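Local coordinates for protein Cys-Gly metallodipeptidase DUG1 (Saccharomyces cerevisiae, PDB 4G1P) that cleaves the dipeptide Cys-Gly as a metal-dependent peptidase and forms the catalytic component of the glutathione-degrading complex, at residues A[388-393]-A[437-442]. Residues are numbered along the deposited sequence; the frame is centred on the assembly and turned at random.
Sequences AYWVSD and VLLLPM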
loop_
_atom_site.group_PDB
_atom_site.type_symbol
_atom_site.label_atom_id
_atom_site.label_comp_id
_atom_site.label_asym_id
_atom_site.label_seq_id
_atom_site.Cartn_x
_atom_site.Cartn_y
_atom_site.Cartn_z
ATOM N N ALA A 388 -19.452 15.896 11.664
ATOM C CA ALA A 388 -20.501 15.669 12.653
ATOM C C ALA A 388 -21.606 14.781 12.137
ATOM O O ALA A 388 -21.866 14.740 10.941
ATOM C CB ALA A 388 -21.074 16.970 13.115
ATOM N N TYR A 389 -22.253 14.062 13.046
ATOM C CA TYR A 389 -23.489 13.378 12.706
ATOM C C TYR A 389 -24.630 14.390 12.667
ATOM O O TYR A 389 -24.483 15.524 13.130
ATOM C CB TYR A 389 -23.787 12.261 13.702
ATOM C CG TYR A 389 -23.925 12.705 15.141
ATOM C CD1 TYR A 389 -25.104 13.290 15.601
ATOM C CD2 TYR A 389 -22.897 12.510 16.048
ATOM C CE1 TYR A 389 -25.244 13.683 16.904
ATOM C CE2 TYR A 389 -23.029 12.900 17.365
ATOM C CZ TYR A 389 -24.206 13.485 17.782
ATOM O OH TYR A 389 -24.347 13.880 19.085
ATOM N N TRP A 390 -25.771 13.993 12.124
ATOM C CA TRP A 390 -26.873 14.924 11.983
ATOM C C TRP A 390 -28.175 14.162 12.005
ATOM O O TRP A 390 -28.304 13.128 11.356
ATOM C CB TRP A 390 -26.729 15.714 10.684
ATOM C CG TRP A 390 -27.915 16.561 10.307
ATOM C CD1 TRP A 390 -28.238 17.796 10.806
ATOM C CD2 TRP A 390 -28.913 16.257 9.320
ATOM N NE1 TRP A 390 -29.384 18.272 10.200
ATOM C CE2 TRP A 390 -29.819 17.348 9.287
ATOM C CE3 TRP A 390 -29.136 15.168 8.469
ATOM C CZ2 TRP A 390 -30.926 17.379 8.432
ATOM C CZ3 TRP A 390 -30.233 15.196 7.629
ATOM C CH2 TRP A 390 -31.119 16.299 7.614
ATOM N N VAL A 391 -29.130 14.648 12.786
ATOM C CA VAL A 391 -30.435 14.026 12.829
ATOM C C VAL A 391 -31.467 15.136 12.806
ATOM O O VAL A 391 -31.336 16.141 13.504
ATOM C CB VAL A 391 -30.666 13.168 14.096
ATOM C CG1 VAL A 391 -31.851 12.254 13.893
ATOM C CG2 VAL A 391 -29.462 12.343 14.437
ATOM N N SER A 392 -32.499 14.953 11.995
ATOM C CA SER A 392 -33.556 15.932 11.922
ATOM C C SER A 392 -34.903 15.256 11.881
ATOM O O SER A 392 -35.003 14.059 11.613
ATOM C CB SER A 392 -33.388 16.803 10.689
ATOM O OG SER A 392 -34.659 17.201 10.213
ATOM N N ASP A 393 -35.938 16.040 12.154
ATOM C CA ASP A 393 -37.307 15.562 12.091
ATOM C C ASP A 393 -37.791 15.755 10.674
ATOM O O ASP A 393 -37.806 16.876 10.172
ATOM C CB ASP A 393 -38.190 16.342 13.071
ATOM C CG ASP A 393 -39.664 16.357 12.657
ATOM O OD1 ASP A 393 -40.037 17.223 11.828
ATOM O OD2 ASP A 393 -40.446 15.513 13.165
ATOM N N VAL A 437 -32.648 21.497 6.857
ATOM C CA VAL A 437 -31.900 20.906 5.767
ATOM C C VAL A 437 -32.628 19.670 5.302
ATOM O O VAL A 437 -33.105 18.886 6.119
ATOM C CB VAL A 437 -30.476 20.512 6.195
ATOM C CG1 VAL A 437 -29.798 19.704 5.103
ATOM C CG2 VAL A 437 -29.649 21.763 6.538
ATOM N N LEU A 438 -32.732 19.518 3.983
ATOM C CA LEU A 438 -33.282 18.316 3.372
ATOM C C LEU A 438 -32.215 17.565 2.559
ATOM O O LEU A 438 -31.470 18.179 1.793
ATOM C CB LEU A 438 -34.430 18.707 2.458
ATOM C CG LEU A 438 -34.811 17.658 1.422
ATOM C CD1 LEU A 438 -35.567 16.525 2.080
ATOM C CD2 LEU A 438 -35.638 18.294 0.318
ATOM N N LEU A 439 -32.143 16.245 2.716
ATOM C CA LEU A 439 -31.290 15.434 1.850
ATOM C C LEU A 439 -32.099 14.695 0.794
ATOM O O LEU A 439 -32.947 13.874 1.120
ATOM C CB LEU A 439 -30.489 14.430 2.662
ATOM C CG LEU A 439 -29.638 15.006 3.773
ATOM C CD1 LEU A 439 -28.799 13.900 4.329
ATOM C CD2 LEU A 439 -28.782 16.131 3.255
ATOM N N LEU A 440 -31.806 14.978 -0.472
ATOM C CA LEU A 440 -32.572 14.457 -1.607
ATOM C C LEU A 440 -31.696 13.574 -2.480
ATOM O O LEU A 440 -31.148 14.032 -3.484
ATOM C CB LEU A 440 -33.070 15.618 -2.471
ATOM C CG LEU A 440 -34.435 15.564 -3.158
ATOM C CD1 LEU A 440 -34.480 16.567 -4.282
ATOM C CD2 LEU A 440 -34.803 14.178 -3.645
ATOM N N PRO A 441 -31.577 12.299 -2.114
ATOM C CA PRO A 441 -30.721 11.347 -2.839
ATOM C C PRO A 441 -31.100 11.224 -4.308
ATOM O O PRO A 441 -32.267 11.080 -4.650
ATOM C CB PRO A 441 -31.003 10.019 -2.137
ATOM C CG PRO A 441 -32.376 10.179 -1.575
ATOM C CD PRO A 441 -32.450 11.630 -1.139
ATOM N N MET A 442 -30.113 11.277 -5.184
ATOM C CA MET A 442 -30.401 11.018 -6.574
ATOM C C MET A 442 -30.307 9.537 -6.865
ATOM O O MET A 442 -31.269 8.932 -7.343
ATOM C CB MET A 442 -29.453 11.777 -7.488
ATOM C CG MET A 442 -29.612 11.407 -8.948
ATOM S SD MET A 442 -29.036 12.740 -9.983
ATOM C CE MET A 442 -30.528 13.731 -10.150
#
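Trp390 and Val437 lie on separate strands whose backbones do not pair, their CA atoms 10.0 Å apart, and the indole bridges the gap. With CG anti to the backbone N (chi1 171°), the Trp390 side chain extends across this gap and brings its six-membered ring to the contact. The carbonyl of Val437 meets an edge of that ring near its plane, Val437 O lying 3.5 Å from Trp390 CZ2 and nearly as close to CH2. Val437 also offers its branch point, CB, at 3.9 Å from Trp390 CZ2. Further round the ring, Leu439 CD1 approaches Trp390 CZ3 obliquely at 3.8 Å, the two side chains running past one another in opposite directions. In this M20 peptidase, strand 437-439 is one of the two outermost strands of the six-stranded mixed sheet within this chain, beside strand 195-198, whereas Trp390 sits near the end of strand 378-391, paired with strand 210-226 in the second sheet. Leu215 touches both Trp390 and Leu439, and Thr426 of helix 426-433 packs on both Trp390 and Val437. The buried indole N-H is satisfied by Gln430 OE1 on that helix. Replacing Trp390 with alanine would probably open a gap beside Val437 and Leu439 and leave Gln430 without its indole donor. The Leu439 side chain is about 6 Å from that of Asp200, a zinc ligand.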